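Local coordinates for undecaprenyl pyrophosphate synthase (Campylobacter jejuni, PDB 3UGS), which probably condenses isopentenyl diphosphate with allylic diphosphates to build the polyprenyl chain of undecaprenyl diphosphate, using magnesium, at residues E62-P67 and S103-K108; L96-D101 and E111-V116; V169-R174 and K210-E215; L10-D15 and Q40-V45. All coordinates share one frame; numbering follows the deposited sequence.

Three of the four contacts pack helices on the six-stranded parallel sheet of this cis-prenyltransferase domain. Interaction 4 comes first along the chain and joins strand 9-14 to helix 34-48. Interactions 1 and 2 follow and cross each other in sequence. Both use helix 107-120, and their centres lie about 14 Å apart. They meet where Leu105 touches Ile113. Interaction 3 comes last, on the neighbouring strand 171-175, its centre about 10 Å from that of interaction 4. The centres of interactions 1 and 3 are about 30 Å apart, on opposite sides of the chain's centre. Interactions 3 and 4 share the bound farnesyl monophosphate, so their strands carry both hydrophobic core and substrate pocket.

Interaction 1. Residues E62-P67 and S103-K108; sequences ENWKRP and SRLEDK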
loop_
_atom_site.group_PDB
_atom_site.type_symbol
_atom_site.label_atom_id
_atom_site.label_comp_id
_atom_site.label_asym_id
_atom_site.label_seq_id
_atom_site.Cartn_x
_atom_site.Cartn_y
_atom_site.Cartn_z
ATOM N N GLU A 62 3.195 -5.865 -14.287
ATOM C CA GLU A 62 2.408 -5.009 -15.249
ATOM C C GLU A 62 3.269 -4.388 -16.374
ATOM O O GLU A 62 2.799 -4.165 -17.487
ATOM C CB GLU A 62 1.666 -3.875 -14.543
ATOM C CG GLU A 62 0.535 -4.338 -13.654
ATOM C CD GLU A 62 1.089 -4.981 -12.375
ATOM O OE1 GLU A 62 0.784 -6.174 -12.135
ATOM O OE2 GLU A 62 1.877 -4.285 -11.644
ATOM N N ASN A 63 4.527 -4.136 -16.046
ATOM C CA ASN A 63 5.524 -3.599 -16.999
ATOM C C ASN A 63 5.651 -4.466 -18.261
ATOM O O ASN A 63 6.131 -4.022 -19.314
ATOM C CB ASN A 63 6.915 -3.432 -16.380
ATOM C CG ASN A 63 7.002 -2.251 -15.403
ATOM O OD1 ASN A 63 7.889 -2.216 -14.533
ATOM N ND2 ASN A 63 6.113 -1.304 -15.534
ATOM N N TRP A 64 5.210 -5.712 -18.144
ATOM C CA TRP A 64 5.217 -6.644 -19.312
ATOM C C TRP A 64 4.293 -6.208 -20.424
ATOM O O TRP A 64 4.341 -6.720 -21.525
ATOM C CB TRP A 64 4.874 -8.051 -18.895
ATOM C CG TRP A 64 5.972 -8.717 -18.120
ATOM C CD1 TRP A 64 5.977 -9.104 -16.776
ATOM C CD2 TRP A 64 7.279 -9.083 -18.631
ATOM N NE1 TRP A 64 7.173 -9.671 -16.441
ATOM C CE2 TRP A 64 7.995 -9.708 -17.517
ATOM C CE3 TRP A 64 7.896 -8.985 -19.856
ATOM C CZ2 TRP A 64 9.288 -10.201 -17.664
ATOM C CZ3 TRP A 64 9.178 -9.483 -19.988
ATOM C CH2 TRP A 64 9.872 -10.063 -18.913
ATOM N N LYS A 65 3.424 -5.267 -20.129
ATOM C CA LYS A 65 2.463 -4.772 -21.137
ATOM C C LYS A 65 2.973 -3.509 -21.805
ATOM O O LYS A 65 2.334 -2.925 -22.692
ATOM C CB LYS A 65 1.091 -4.516 -20.545
ATOM C CG LYS A 65 0.314 -5.796 -20.234
ATOM C CD LYS A 65 -0.126 -5.811 -18.774
ATOM N N ARG A 66 4.145 -3.094 -21.359
ATOM C CA ARG A 66 4.889 -2.006 -22.017
ATOM C C ARG A 66 5.305 -2.399 -23.434
ATOM O O ARG A 66 5.572 -3.566 -23.707
ATOM C CB ARG A 66 6.189 -1.689 -21.280
ATOM C CG ARG A 66 6.078 -0.698 -20.128
ATOM C CD ARG A 66 7.489 -0.538 -19.587
ATOM N NE ARG A 66 7.596 0.231 -18.372
ATOM C CZ ARG A 66 7.813 1.534 -18.326
ATOM N NH1 ARG A 66 7.932 2.241 -19.444
ATOM N NH2 ARG A 66 7.906 2.138 -17.145
ATOM N N PRO A 67 5.415 -1.416 -24.329
ATOM C CA PRO A 67 5.966 -1.674 -25.660
ATOM C C PRO A 67 7.280 -2.436 -25.575
ATOM O O PRO A 67 8.091 -2.221 -24.688
ATOM C CB PRO A 67 6.210 -0.282 -26.216
ATOM C CG PRO A 67 5.267 0.608 -25.471
ATOM C CD PRO A 67 5.084 0.006 -24.117
ATOM N N SER A 103 10.777 -16.414 -13.027
ATOM C CA SER A 103 10.556 -17.455 -14.072
ATOM C C SER A 103 10.134 -16.840 -15.398
ATOM O O SER A 103 10.227 -17.465 -16.432
ATOM C CB SER A 103 9.534 -18.527 -13.669
ATOM O OG SER A 103 8.223 -18.135 -14.047
ATOM N N ARG A 104 9.702 -15.589 -15.336
ATOM C CA ARG A 104 9.232 -14.819 -16.550
ATOM C C ARG A 104 10.385 -14.168 -17.316
ATOM O O ARG A 104 10.204 -13.569 -18.376
ATOM C CB ARG A 104 8.129 -13.803 -16.191
ATOM C CG ARG A 104 6.765 -14.482 -15.988
ATOM C CD ARG A 104 5.629 -13.506 -15.723
ATOM N NE ARG A 104 4.991 -12.957 -16.931
ATOM C CZ ARG A 104 3.895 -12.191 -16.909
ATOM N NH1 ARG A 104 3.288 -11.892 -15.753
ATOM N NH2 ARG A 104 3.398 -11.725 -18.051
ATOM N N LEU A 105 11.581 -14.353 -16.782
ATOM C CA LEU A 105 12.789 -13.737 -17.341
ATOM C C LEU A 105 13.548 -14.636 -18.318
ATOM O O LEU A 105 13.609 -15.849 -18.173
ATOM C CB LEU A 105 13.746 -13.267 -16.250
ATOM C CG LEU A 105 13.213 -12.216 -15.243
ATOM C CD1 LEU A 105 14.202 -12.024 -14.095
ATOM C CD2 LEU A 105 12.900 -10.866 -15.886
ATOM N N GLU A 106 14.146 -14.007 -19.321
ATOM C CA GLU A 106 15.048 -14.726 -20.231
ATOM C C GLU A 106 16.135 -15.454 -19.432
ATOM O O GLU A 106 16.585 -14.996 -18.393
ATOM C CB GLU A 106 15.703 -13.801 -21.265
ATOM C CG GLU A 106 14.764 -13.313 -22.351
ATOM C CD GLU A 106 15.483 -12.510 -23.439
ATOM O OE1 GLU A 106 16.688 -12.220 -23.281
ATOM O OE2 GLU A 106 14.847 -12.148 -24.459
ATOM N N ASP A 107 16.563 -16.573 -19.978
ATOM C CA ASP A 107 17.612 -17.441 -19.368
ATOM C C ASP A 107 18.877 -16.719 -18.980
ATOM O O ASP A 107 19.369 -16.857 -17.883
ATOM C CB ASP A 107 18.017 -18.574 -20.326
ATOM C CG ASP A 107 16.950 -19.635 -20.449
ATOM O OD1 ASP A 107 16.187 -19.791 -19.470
ATOM O OD2 ASP A 107 16.878 -20.297 -21.513
ATOM N N LYS A 108 19.406 -15.967 -19.926
ATOM C CA LYS A 108 20.674 -15.223 -19.751
ATOM C C LYS A 108 20.621 -14.323 -18.510
ATOM O O LYS A 108 21.609 -14.106 -17.824
ATOM C CB LYS A 108 20.989 -14.353 -20.984
#
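Trp64 and Arg104 make most of this contact, as a flat stack. The guanidinium of Arg104 lies over one face of the indole, with planes 16° apart and centres 4.2 Å apart. Trp64 CD1 sits 3.7 Å from Arg104 CZ, over the centre of the guanidinium. The cation-pi contact is therefore off-centre, on the five-membered ring. The two side chains run past each other in opposite directions. The Arg104 chain bends at chi3 (86°), and this turn lays the guanidinium along the ring. The six-membered end of the indole meets the Arg104 backbone, with Trp64 CZ2 3.6 Å from Arg104 O. Leu105 comes from a different direction. Its CD2 touches the ring edge, near the ring plane, 4.1 Å from Trp64 CZ2. Trp64 NE1 is hydrogen-bonded to Ser133 OG, which helps fix the ring's rotation. Trp64 probably contributes to substrate binding, as in relatives, although its side chain is about 10 Å from the bound ligand. The contact joins the loop between strand 53-60 and helix 68-88 to the turn leading into helix 107-120. Strand 126-134 lies against Arg104 and Leu105, and Phe75 of helix 68-88 covers Leu105.

Interaction 2. Residues L96-D101 and E111-V116; sequences LRAIGD and EKITLV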
loop_
_atom_site.group_PDB
_atom_site.type_symbol
_atom_site.label_atom_id
_atom_site.label_comp_id
_atom_site.label_asym_id
_atom_site.label_seq_id
_atom_site.Cartn_x
_atom_site.Cartn_y
_atom_site.Cartn_z
ATOM N N LEU A 96 23.229 -8.913 -2.750
ATOM C CA LEU A 96 22.113 -8.730 -3.699
ATOM C C LEU A 96 21.127 -9.893 -3.682
ATOM O O LEU A 96 21.484 -11.053 -3.798
ATOM C CB LEU A 96 22.576 -8.500 -5.134
ATOM C CG LEU A 96 21.391 -8.310 -6.116
ATOM C CD1 LEU A 96 20.838 -6.891 -6.104
ATOM C CD2 LEU A 96 21.766 -8.685 -7.538
ATOM N N ARG A 97 19.867 -9.520 -3.566
ATOM C CA ARG A 97 18.745 -10.467 -3.657
ATOM C C ARG A 97 17.705 -9.999 -4.637
ATOM O O ARG A 97 17.270 -8.854 -4.592
ATOM C CB ARG A 97 18.044 -10.622 -2.333
ATOM C CG ARG A 97 18.883 -11.284 -1.282
ATOM C CD ARG A 97 18.051 -11.482 -0.011
ATOM N N ALA A 98 17.315 -10.916 -5.497
ATOM C CA ALA A 98 16.222 -10.715 -6.427
ATOM C C ALA A 98 14.889 -11.230 -5.848
ATOM O O ALA A 98 14.812 -12.193 -5.137
ATOM C CB ALA A 98 16.529 -11.337 -7.764
ATOM N N ILE A 99 13.843 -10.469 -6.096
ATOM C CA ILE A 99 12.472 -10.873 -5.747
ATOM C C ILE A 99 11.611 -10.570 -6.943
ATOM O O ILE A 99 11.990 -9.827 -7.828
ATOM C CB ILE A 99 11.901 -10.208 -4.465
ATOM C CG1 ILE A 99 11.667 -8.700 -4.647
ATOM C CG2 ILE A 99 12.866 -10.386 -3.319
ATOM C CD1 ILE A 99 11.162 -7.992 -3.385
ATOM N N GLY A 100 10.425 -11.130 -6.939
ATOM C CA GLY A 100 9.558 -11.058 -8.095
ATOM C C GLY A 100 9.474 -12.431 -8.716
ATOM O O GLY A 100 10.040 -13.397 -8.218
ATOM N N ASP A 101 8.703 -12.525 -9.781
ATOM C CA ASP A 101 8.531 -13.811 -10.454
ATOM C C ASP A 101 9.593 -13.918 -11.516
ATOM O O ASP A 101 9.430 -13.428 -12.616
ATOM C CB ASP A 101 7.167 -13.960 -11.080
ATOM C CG ASP A 101 6.960 -15.338 -11.723
ATOM O OD1 ASP A 101 7.882 -16.195 -11.670
ATOM O OD2 ASP A 101 5.848 -15.534 -12.256
ATOM N N GLU A 111 20.257 -16.458 -14.887
ATOM C CA GLU A 111 21.580 -17.017 -14.544
ATOM C C GLU A 111 22.535 -15.926 -14.027
ATOM O O GLU A 111 23.291 -16.113 -13.078
ATOM C CB GLU A 111 22.196 -17.733 -15.761
ATOM N N LYS A 112 22.485 -14.777 -14.665
ATOM C CA LYS A 112 23.344 -13.665 -14.292
ATOM C C LYS A 112 22.941 -13.094 -12.929
ATOM O O LYS A 112 23.753 -12.706 -12.125
ATOM C CB LYS A 112 23.240 -12.615 -15.360
ATOM C CG LYS A 112 24.366 -11.625 -15.360
ATOM C CD LYS A 112 24.172 -10.635 -16.489
ATOM C CE LYS A 112 25.437 -9.841 -16.700
ATOM N NZ LYS A 112 25.527 -9.348 -18.100
ATOM N N ILE A 113 21.650 -13.072 -12.690
ATOM C CA ILE A 113 21.093 -12.765 -11.350
ATOM C C ILE A 113 21.613 -13.749 -10.320
ATOM O O ILE A 113 22.106 -13.357 -9.272
ATOM C CB ILE A 113 19.545 -12.808 -11.317
ATOM C CG1 ILE A 113 18.973 -11.543 -11.954
ATOM C CG2 ILE A 113 19.018 -12.929 -9.890
ATOM C CD1 ILE A 113 17.600 -11.741 -12.554
ATOM N N THR A 114 21.455 -15.020 -10.636
ATOM C CA THR A 114 21.850 -16.108 -9.721
ATOM C C THR A 114 23.327 -16.004 -9.395
ATOM O O THR A 114 23.765 -16.204 -8.286
ATOM C CB THR A 114 21.639 -17.506 -10.307
ATOM O OG1 THR A 114 22.005 -17.453 -11.687
ATOM C CG2 THR A 114 20.179 -17.981 -10.153
ATOM N N LEU A 115 24.067 -15.643 -10.406
ATOM C CA LEU A 115 25.513 -15.493 -10.293
ATOM C C LEU A 115 25.895 -14.465 -9.245
ATOM O O LEU A 115 26.642 -14.754 -8.295
ATOM C CB LEU A 115 26.120 -15.074 -11.633
ATOM C CG LEU A 115 27.638 -15.353 -11.732
ATOM C CD1 LEU A 115 27.940 -16.854 -11.688
ATOM C CD2 LEU A 115 28.211 -14.701 -12.998
ATOM N N VAL A 116 25.397 -13.253 -9.425
ATOM C CA VAL A 116 25.782 -12.167 -8.489
ATOM C C VAL A 116 25.208 -12.512 -7.119
ATOM O O VAL A 116 25.817 -12.283 -6.089
ATOM C CB VAL A 116 25.348 -10.758 -8.942
ATOM C CG1 VAL A 116 23.842 -10.676 -9.084
ATOM C CG2 VAL A 116 25.806 -9.687 -7.957
#
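Leu96 CD2 and Val116 CG1 meet at 3.3 Å, a tight methyl contact, with the two side chains set obliquely to each other. Leu96 CG stands anti to its backbone N (chi1 180°), which carries CD2 out to the helix. Further along the same face of the strand, the methyl CB of Ala98 touches the CG2 branch of Ile113 at 3.6 Å. The next shell holds both elements. Arg97 and Ile99 bond through their backbones to strand 126-134. Leu96 N is hydrogen-bonded to Thr120 OG1 and Ala98 N to Glu117 OE2. Helix 68-88 closes over Ile113 and Val116 with Leu82, Ala85 and Leu86. Lys112 of helix 107-120 forms salt bridges to Asp79 and Asp83. The pair belongs to the beta-alpha-beta unit 94-99, 107-120, 126-134. Between the two segments the contact is purely apolar and rests on close fit and burial of methyl groups; the directional bonds from this helix to the strand come from Glu117 and Thr120, further along it.

Interaction 3. Residues V169-R174 and K210-E215; sequences VDLMLR and KRIIKE. With FFT ((2Z,6Z)-3,7,11-trimethyldodeca-2,6,10-trien-1-yl dihydrogen phosphate), chain C.
Ile212 packs on two leucines of the strand at once, and all the contact between the segments is apolar. Its CG2 branch touches Leu171 CD2 at 3.9 Å. Its longer branch ends in CD1, which meets Leu173 CD1 at 4.1 Å. Ile212 crosses both leucine side chains at about a right angle. CG1 lies anti to the carbonyl carbon (chi1 -77°) and CG2 anti to the backbone N, and this spreads the two branches between the two leucines. Tyr195 of strand 193-197 adds to this core against Leu173 and Ile212. Here helix 206-218 covers one face of the parallel sheet in the cis-prenyltransferase fold, lying over strand 171-175. The side chain of Leu171 is about 4 Å from that of Glu193, which probably binds magnesium, as in relatives.

The ligand contacts belong to Arg174, which takes no part in the helix contact and binds the substrate. Its NH1 gives a hydrogen bond of 2.7 Å to O1 of the bound farnesyl monophosphate, with an N-H...O angle of 162°. Its NH2 gives one of 2.8 Å to ligand O3, at 153°. NH1 and NH2 thus grip the phosphate end-on, one N-H to each oxygen, with the phosphorus near the guanidinium plane. NH2 is also hydrogen-bonded to Arg180 O. Ser182 OG, Gly16 N and Arg180 NE bind the same ligand.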
loop_
_atom_site.group_PDB
_atom_site.type_symbol
_atom_site.label_atom_id
_atom_site.label_comp_id
_atom_site.label_asym_id
_atom_site.label_seq_id
_atom_site.Cartn_x
_atom_site.Cartn_y
_atom_site.Cartn_z
ATOM N N VAL A 169 8.531 -2.815 5.583
ATOM C CA VAL A 169 9.107 -1.558 5.098
ATOM C C VAL A 169 8.847 -0.507 6.169
ATOM O O VAL A 169 7.740 -0.325 6.648
ATOM C CB VAL A 169 8.490 -1.083 3.759
ATOM C CG1 VAL A 169 8.868 0.375 3.466
ATOM C CG2 VAL A 169 8.860 -2.041 2.620
ATOM N N ASP A 170 9.906 0.142 6.576
ATOM C CA ASP A 170 9.819 1.289 7.526
ATOM C C ASP A 170 9.576 2.580 6.821
ATOM O O ASP A 170 8.704 3.366 7.190
ATOM C CB ASP A 170 11.083 1.389 8.351
ATOM C CG ASP A 170 11.332 0.098 9.141
ATOM O OD1 ASP A 170 10.433 -0.309 9.951
ATOM O OD2 ASP A 170 12.407 -0.515 8.936
ATOM N N LEU A 171 10.364 2.764 5.770
ATOM C CA LEU A 171 10.236 3.935 4.865
ATOM C C LEU A 171 10.141 3.592 3.382
ATOM O O LEU A 171 11.009 2.959 2.800
ATOM C CB LEU A 171 11.369 4.924 5.076
ATOM C CG LEU A 171 11.180 6.220 4.290
ATOM C CD1 LEU A 171 9.900 6.943 4.671
ATOM C CD2 LEU A 171 12.368 7.147 4.451
ATOM N N MET A 172 9.051 4.047 2.803
ATOM C CA MET A 172 8.805 3.971 1.359
ATOM C C MET A 172 9.013 5.357 0.740
ATOM O O MET A 172 8.203 6.256 0.887
ATOM C CB MET A 172 7.406 3.445 1.044
ATOM C CG MET A 172 7.042 3.428 -0.431
ATOM S SD MET A 172 8.002 2.263 -1.410
ATOM C CE MET A 172 7.220 0.694 -1.138
ATOM N N LEU A 173 10.112 5.464 0.016
ATOM C CA LEU A 173 10.505 6.678 -0.671
ATOM C C LEU A 173 10.215 6.634 -2.186
ATOM O O LEU A 173 10.722 5.823 -2.939
ATOM C CB LEU A 173 11.982 6.980 -0.407
ATOM C CG LEU A 173 12.593 8.210 -1.095
ATOM C CD1 LEU A 173 12.183 9.528 -0.432
ATOM C CD2 LEU A 173 14.104 8.069 -1.073
ATOM N N ARG A 174 9.349 7.525 -2.605
ATOM C CA ARG A 174 9.092 7.746 -4.035
ATOM C C ARG A 174 9.964 8.920 -4.513
ATOM O O ARG A 174 9.919 10.007 -3.968
ATOM C CB ARG A 174 7.610 8.020 -4.321
ATOM C CG ARG A 174 7.341 8.748 -5.634
ATOM C CD ARG A 174 7.560 7.879 -6.889
ATOM N NE ARG A 174 6.580 6.784 -6.997
ATOM C CZ ARG A 174 6.274 6.124 -8.114
ATOM N NH1 ARG A 174 6.887 6.395 -9.253
ATOM N NH2 ARG A 174 5.360 5.168 -8.090
ATOM N N LYS A 210 19.991 11.800 4.114
ATOM C CA LYS A 210 20.140 11.852 5.590
ATOM C C LYS A 210 19.001 12.621 6.276
ATOM O O LYS A 210 18.519 12.264 7.341
ATOM C CB LYS A 210 21.425 12.550 6.016
ATOM C CG LYS A 210 22.699 11.991 5.449
ATOM C CD LYS A 210 23.099 10.751 6.205
ATOM C CE LYS A 210 24.429 10.914 6.892
ATOM N NZ LYS A 210 25.205 9.657 6.697
ATOM N N ARG A 211 18.622 13.713 5.652
ATOM C CA ARG A 211 17.552 14.603 6.183
ATOM C C ARG A 211 16.177 13.910 6.278
ATOM O O ARG A 211 15.496 13.878 7.314
ATOM C CB ARG A 211 17.414 15.811 5.270
ATOM C CG ARG A 211 16.938 17.047 5.988
ATOM C CD ARG A 211 15.547 17.459 5.557
ATOM N NE ARG A 211 15.396 17.663 4.116
ATOM C CZ ARG A 211 14.255 17.437 3.468
ATOM N NH1 ARG A 211 13.195 17.017 4.135
ATOM N NH2 ARG A 211 14.162 17.614 2.159
ATOM N N ILE A 212 15.815 13.371 5.128
ATOM C CA ILE A 212 14.630 12.528 4.937
ATOM C C ILE A 212 14.610 11.413 5.993
ATOM O O ILE A 212 13.610 11.122 6.646
ATOM C CB ILE A 212 14.615 11.904 3.522
ATOM C CG1 ILE A 212 14.178 12.963 2.481
ATOM C CG2 ILE A 212 13.734 10.648 3.499
ATOM C CD1 ILE A 212 14.462 12.596 1.040
ATOM N N ILE A 213 15.757 10.806 6.154
ATOM C CA ILE A 213 15.939 9.790 7.195
ATOM C C ILE A 213 15.681 10.343 8.616
ATOM O O ILE A 213 15.075 9.699 9.455
ATOM C CB ILE A 213 17.323 9.125 7.126
ATOM C CG1 ILE A 213 17.290 8.005 6.094
ATOM C CG2 ILE A 213 17.719 8.564 8.480
ATOM C CD1 ILE A 213 18.637 7.657 5.504
ATOM N N LYS A 214 16.209 11.528 8.865
ATOM C CA LYS A 214 16.075 12.207 10.194
ATOM C C LYS A 214 14.579 12.493 10.432
ATOM O O LYS A 214 14.007 12.273 11.484
ATOM C CB LYS A 214 16.873 13.527 10.286
ATOM N N GLU A 215 13.959 12.956 9.377
ATOM C CA GLU A 215 12.547 13.254 9.402
ATOM C C GLU A 215 11.708 12.023 9.810
ATOM O O GLU A 215 10.851 12.070 10.710
ATOM C CB GLU A 215 12.089 13.769 8.035
ATOM C CG GLU A 215 10.626 14.178 7.984
HETATM O O3 FFT C . 4.301 4.500 -10.593
HETATM P P FFT C . 5.158 4.543 -11.829
HETATM O O1 FFT C . 6.303 5.503 -11.719
HETATM O O2 FFT C . 4.301 4.625 -13.079
HETATM O O FFT C . 5.910 3.113 -11.976
HETATM C C14 FFT C . 6.974 2.738 -11.076
HETATM C C13 FFT C . 7.369 1.292 -11.272
HETATM C C11 FFT C . 8.611 0.916 -11.561
HETATM C C12 FFT C . 8.937 -0.516 -11.750
HETATM C C10 FFT C . 9.745 1.903 -11.611
HETATM C C9 FFT C . 10.482 1.859 -12.917
HETATM C C8 FFT C . 11.390 3.070 -13.031
HETATM C C6 FFT C . 12.731 2.950 -13.053
HETATM C C7 FFT C . 13.633 4.153 -13.195
HETATM C C5 FFT C . 13.349 1.584 -12.940
HETATM C C4 FFT C . 14.642 1.638 -13.721
HETATM C C3 FFT C . 15.198 0.263 -14.000
HETATM C C1 FFT C . 16.499 0.140 -14.358
HETATM C C2 FFT C . 17.387 1.368 -14.476
HETATM C C FFT C . 17.051 -1.244 -14.632
#

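Interaction 4. Residues L10-D15 and Q40-V45; sequences LAVVMD and QKLMEV. With FFT ((2Z,6Z)-3,7,11-trimethyldodeca-2,6,10-trien-1-yl dihydrogen phosphate), chain C.
Asp15 OD2 is gripped by a hydrogen bond from Ala178 N and by a long, weak ion pair with Arg174 NH1. Its other oxygen, OD1, bonds to Asn177 N. This residue, probably catalytic and magnesium-binding by analogy with relatives, directly follows strand 9-14 of the parallel sheet in the cis-prenyltransferase fold. The strand is packed on helix 34-48 through Leu42. Leu42 CD1 meets Leu10 CD2 at 4.0 Å, the two side chains crossing at a slant. Leu42 CD2 faces Val12 CG2 tip to tip, 4.2 Å away. With chi1 at 180°, Leu42 splays its two methyls over Leu10 and Val12. Leu54 and Phe209 also pack on Leu42. Ala11 ties the strand to its neighbour 171-175 by two probable backbone hydrogen bonds, from Leu173 N to Ala11 O and from Ala11 N to Leu171 O. The strand's other face lines the ligand pocket, where Val13 CG2 lies 3.7 Å from C14 of the bound farnesyl monophosphate.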
loop_
_atom_site.group_PDB
_atom_site.type_symbol
_atom_site.label_atom_id
_atom_site.label_comp_id
_atom_site.label_asym_id
_atom_site.label_seq_id
_atom_site.Cartn_x
_atom_site.Cartn_y
_atom_site.Cartn_z
ATOM N N LEU A 10 14.533 0.294 3.997
ATOM C CA LEU A 10 14.229 1.407 3.125
ATOM C C LEU A 10 13.867 0.887 1.748
ATOM O O LEU A 10 14.626 0.113 1.144
ATOM C CB LEU A 10 15.418 2.341 3.033
ATOM C CG LEU A 10 15.295 3.528 2.063
ATOM C CD1 LEU A 10 14.158 4.483 2.402
ATOM C CD2 LEU A 10 16.628 4.275 2.022
ATOM N N ALA A 11 12.706 1.308 1.269
ATOM C CA ALA A 11 12.260 0.968 -0.095
ATOM C C ALA A 11 12.193 2.218 -0.970
ATOM O O ALA A 11 11.760 3.308 -0.539
ATOM C CB ALA A 11 10.922 0.248 -0.097
ATOM N N VAL A 12 12.603 2.022 -2.220
ATOM C CA VAL A 12 12.709 3.101 -3.171
ATOM C C VAL A 12 12.147 2.748 -4.525
ATOM O O VAL A 12 12.463 1.699 -5.116
ATOM C CB VAL A 12 14.174 3.541 -3.347
ATOM C CG1 VAL A 12 14.284 4.607 -4.426
ATOM C CG2 VAL A 12 14.740 4.047 -2.029
ATOM N N VAL A 13 11.321 3.649 -5.011
ATOM C CA VAL A 13 10.817 3.584 -6.360
ATOM C C VAL A 13 10.896 4.947 -7.009
ATOM O O VAL A 13 10.578 5.975 -6.421
ATOM C CB VAL A 13 9.379 3.056 -6.479
ATOM C CG1 VAL A 13 8.420 3.917 -5.675
ATOM C CG2 VAL A 13 8.968 3.023 -7.974
ATOM N N MET A 14 11.327 4.937 -8.253
ATOM C CA MET A 14 11.438 6.194 -9.034
ATOM C C MET A 14 10.386 6.222 -10.123
ATOM O O MET A 14 9.910 5.201 -10.560
ATOM C CB MET A 14 12.829 6.336 -9.633
ATOM C CG MET A 14 13.919 6.051 -8.608
ATOM S SD MET A 14 15.357 5.258 -9.348
ATOM C CE MET A 14 16.360 4.947 -7.892
ATOM N N ASP A 15 10.009 7.410 -10.526
ATOM C CA ASP A 15 9.080 7.559 -11.643
ATOM C C ASP A 15 9.501 6.656 -12.789
ATOM O O ASP A 15 10.625 6.638 -13.237
ATOM C CB ASP A 15 9.006 8.976 -12.154
ATOM C CG ASP A 15 8.090 9.839 -11.336
ATOM O OD1 ASP A 15 7.788 10.945 -11.832
ATOM O OD2 ASP A 15 7.668 9.426 -10.218
ATOM N N GLN A 40 25.335 5.002 -5.414
ATOM C CA GLN A 40 26.448 4.726 -4.476
ATOM C C GLN A 40 26.277 5.550 -3.214
ATOM O O GLN A 40 26.502 5.073 -2.114
ATOM C CB GLN A 40 27.817 5.019 -5.083
ATOM C CG GLN A 40 27.983 4.322 -6.430
ATOM C CD GLN A 40 29.355 4.507 -7.059
ATOM O OE1 GLN A 40 29.499 5.243 -8.037
ATOM N NE2 GLN A 40 30.364 3.839 -6.505
ATOM N N LYS A 41 25.834 6.780 -3.394
ATOM C CA LYS A 41 25.616 7.650 -2.236
ATOM C C LYS A 41 24.486 7.145 -1.346
ATOM O O LYS A 41 24.559 7.165 -0.125
ATOM C CB LYS A 41 25.321 9.065 -2.655
ATOM C CG LYS A 41 26.523 9.733 -3.259
ATOM C CD LYS A 41 26.118 11.073 -3.804
ATOM C CE LYS A 41 27.284 12.034 -3.782
ATOM N NZ LYS A 41 26.793 13.312 -4.349
ATOM N N LEU A 42 23.445 6.667 -1.994
ATOM C CA LEU A 42 22.300 6.084 -1.255
ATOM C C LEU A 42 22.800 4.879 -0.482
ATOM O O LEU A 42 22.450 4.664 0.680
ATOM C CB LEU A 42 21.157 5.689 -2.190
ATOM C CG LEU A 42 19.924 5.072 -1.494
ATOM C CD1 LEU A 42 19.331 5.956 -0.415
ATOM C CD2 LEU A 42 18.840 4.725 -2.507
ATOM N N MET A 43 23.646 4.090 -1.136
ATOM C CA MET A 43 24.163 2.837 -0.492
ATOM C C MET A 43 25.132 3.138 0.667
ATOM O O MET A 43 25.145 2.495 1.710
ATOM C CB MET A 43 24.795 1.878 -1.493
ATOM C CG MET A 43 23.787 0.902 -2.102
ATOM S SD MET A 43 24.176 0.204 -3.721
ATOM C CE MET A 43 25.520 -0.867 -3.262
ATOM N N GLU A 44 25.919 4.172 0.474
ATOM C CA GLU A 44 26.821 4.637 1.535
ATOM C C GLU A 44 25.987 5.180 2.719
ATOM O O GLU A 44 26.276 4.931 3.884
ATOM C CB GLU A 44 27.815 5.675 1.001
ATOM N N VAL A 45 24.931 5.916 2.387
ATOM C CA VAL A 45 24.044 6.523 3.429
ATOM C C VAL A 45 23.344 5.436 4.286
ATOM O O VAL A 45 23.190 5.519 5.487
ATOM C CB VAL A 45 22.974 7.451 2.829
ATOM C CG1 VAL A 45 21.924 7.784 3.883
ATOM C CG2 VAL A 45 23.609 8.729 2.328
HETATM O O3 FFT C . 4.301 4.500 -10.593
HETATM P P FFT C . 5.158 4.543 -11.829
HETATM O O1 FFT C . 6.303 5.503 -11.719
HETATM O O2 FFT C . 4.301 4.625 -13.079
HETATM O O FFT C . 5.910 3.113 -11.976
HETATM C C14 FFT C . 6.974 2.738 -11.076
HETATM C C13 FFT C . 7.369 1.292 -11.272
HETATM C C11 FFT C . 8.611 0.916 -11.561
HETATM C C12 FFT C . 8.937 -0.516 -11.750
HETATM C C10 FFT C . 9.745 1.903 -11.611
HETATM C C9 FFT C . 10.482 1.859 -12.917
HETATM C C8 FFT C . 11.390 3.070 -13.031
HETATM C C6 FFT C . 12.731 2.950 -13.053
HETATM C C7 FFT C . 13.633 4.153 -13.195
HETATM C C5 FFT C . 13.349 1.584 -12.940
HETATM C C4 FFT C . 14.642 1.638 -13.721
HETATM C C3 FFT C . 15.198 0.263 -14.000
HETATM C C1 FFT C . 16.499 0.140 -14.358
HETATM C C2 FFT C . 17.387 1.368 -14.476
HETATM C C FFT C . 17.051 -1.244 -14.632
#